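Local coordinates for ankyrin repeat domain protein (Legionella pneumophila subsp. pneumophila, PDB 6MCA), which is an ankyrin-repeat effector with a cysteine protease-like domain that Legionella delivers into host cells, where it interacts with LARP7 of the 7SK snRNP complex, at residues A[216-219]-A[220-224]. Numbering follows the deposited sequence.
Sequences PYIH and NIMDA
M222 lies one turn beyond I218 and three residues on from H219, and its sulfur meets both side chains loosely. M222 SD is 4.3 Å from I218 CG2. It approaches the H219 imidazole obliquely, 5.4 Å from the ring centroid. M222 CG, anti to its own carbonyl carbon (chi1 -68°), runs back along the helix and passes 3.5 Å from I218 O; the chain then bends at chi3 (61°). N220 folds its amide back in the same way over the preceding turn, with ND2 3.8 Å from P216 O and near the Y217 ring, which it meets obliquely at 4.4 Å from CD1. A water donates to P216 O and, more weakly, to N220 OD1, so it spans the backbone and the amide. P216 O thus takes two donors, this water and N220 N. Both segments belong to one continuous alpha-helix, 215-233, and four successive i to i+4 bonds join them: the amides of N220, I221, M222 and D223 donate to the carbonyls of P216, Y217, I218 and H219. The bond from M222 N to I218 O is 2.9 Å with an N-H...O angle of 165°. One side of this helix faces the protein, where I218 and I221 are buried, while P216, H219 and D223 are exposed. Helix 355-364 packs against I221 through A359 and Q363, and Y360 sets its ring edge-to-face with that of Y217. Q363 holds the N220 amide in place by accepting from ND2 through OE1, while its NE2 donates to Y217 O. On the M222 flank, I203 touches I218, H219 and M222, and L199 and R200 of helix 188-202 also touch the methionine.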
loop_
_atom_site.group_PDB
_atom_site.type_symbol
_atom_site.label_atom_id
_atom_site.label_comp_id
_atom_site.label_asym_id
_atom_site.label_seq_id
_atom_site.Cartn_x
_atom_site.Cartn_y
_atom_site.Cartn_z
ATOM N N PRO A 216 -15.525 14.826 -10.306
ATOM C CA PRO A 216 -14.471 15.860 -10.327
ATOM C C PRO A 216 -13.694 15.983 -9.026
ATOM O O PRO A 216 -12.455 15.941 -9.043
ATOM C CB PRO A 216 -15.256 17.136 -10.654
ATOM C CG PRO A 216 -16.384 16.660 -11.479
ATOM C CD PRO A 216 -16.782 15.336 -10.888
ATOM N N TYR A 217 -14.389 16.127 -7.893
ATOM C CA TYR A 217 -13.711 16.221 -6.603
ATOM C C TYR A 217 -12.784 15.032 -6.385
ATOM O O TYR A 217 -11.607 15.199 -6.043
ATOM C CB TYR A 217 -14.742 16.313 -5.475
ATOM C CG TYR A 217 -15.359 17.685 -5.306
ATOM C CD1 TYR A 217 -15.026 18.729 -6.158
ATOM C CD2 TYR A 217 -16.271 17.934 -4.290
ATOM C CE1 TYR A 217 -15.587 19.984 -6.005
ATOM C CE2 TYR A 217 -16.837 19.185 -4.128
ATOM C CZ TYR A 217 -16.492 20.205 -4.988
ATOM O OH TYR A 217 -17.053 21.452 -4.830
ATOM N N ILE A 218 -13.302 13.818 -6.603
ATOM C CA ILE A 218 -12.484 12.613 -6.498
ATOM C C ILE A 218 -11.226 12.748 -7.345
ATOM O O ILE A 218 -10.117 12.432 -6.891
ATOM C CB ILE A 218 -13.306 11.374 -6.901
ATOM C CG1 ILE A 218 -14.484 11.183 -5.944
ATOM C CG2 ILE A 218 -12.426 10.134 -6.934
ATOM C CD1 ILE A 218 -15.244 9.891 -6.157
ATOM N N HIS A 219 -11.374 13.248 -8.576
ATOM C CA HIS A 219 -10.220 13.452 -9.444
ATOM C C HIS A 219 -9.139 14.249 -8.727
ATOM O O HIS A 219 -7.976 13.828 -8.665
ATOM C CB HIS A 219 -10.645 14.161 -10.731
ATOM C CG HIS A 219 -11.221 13.244 -11.765
ATOM N ND1 HIS A 219 -12.333 13.570 -12.511
ATOM C CD2 HIS A 219 -10.839 12.013 -12.177
ATOM C CE1 HIS A 219 -12.612 12.579 -13.338
ATOM N NE2 HIS A 219 -11.720 11.621 -13.155
ATOM N N ASN A 220 -9.522 15.385 -8.136
ATOM C CA ASN A 220 -8.555 16.205 -7.413
ATOM C C ASN A 220 -7.854 15.387 -6.339
ATOM O O ASN A 220 -6.621 15.416 -6.225
ATOM C CB ASN A 220 -9.251 17.421 -6.804
ATOM C CG ASN A 220 -9.786 18.371 -7.855
ATOM O OD1 ASN A 220 -9.219 18.495 -8.940
ATOM N ND2 ASN A 220 -10.883 19.048 -7.538
ATOM N N ILE A 221 -8.628 14.613 -5.571
ATOM C CA ILE A 221 -8.041 13.762 -4.538
ATOM C C ILE A 221 -6.980 12.862 -5.150
ATOM O O ILE A 221 -5.846 12.781 -4.658
ATOM C CB ILE A 221 -9.137 12.948 -3.825
ATOM C CG1 ILE A 221 -10.102 13.884 -3.094
ATOM C CG2 ILE A 221 -8.521 11.954 -2.856
ATOM C CD1 ILE A 221 -11.266 13.172 -2.436
ATOM N N MET A 222 -7.321 12.211 -6.268
ATOM C CA MET A 222 -6.353 11.355 -6.944
ATOM C C MET A 222 -5.087 12.131 -7.270
ATOM O O MET A 222 -3.974 11.678 -6.972
ATOM C CB MET A 222 -6.976 10.755 -8.205
ATOM C CG MET A 222 -8.081 9.750 -7.915
ATOM S SD MET A 222 -9.001 9.240 -9.380
ATOM C CE MET A 222 -7.696 8.489 -10.352
ATOM N N ASP A 223 -5.244 13.336 -7.833
ATOM C CA ASP A 223 -4.093 14.194 -8.091
ATOM C C ASP A 223 -3.230 14.320 -6.845
ATOM O O ASP A 223 -2.026 14.038 -6.875
ATOM C CB ASP A 223 -4.560 15.573 -8.560
ATOM C CG ASP A 223 -5.001 15.580 -10.008
ATOM O OD1 ASP A 223 -5.451 16.644 -10.485
ATOM O OD2 ASP A 223 -4.896 14.527 -10.671
ATOM N N ALA A 224 -3.854 14.695 -5.724
ATOM C CA ALA A 224 -3.109 14.850 -4.482
ATOM C C ALA A 224 -2.373 13.565 -4.134
ATOM O O ALA A 224 -1.170 13.585 -3.837
ATOM C CB ALA A 224 -4.052 15.267 -3.355
HETATM O O HOH W 1 -11.423 17.964 -11.368
#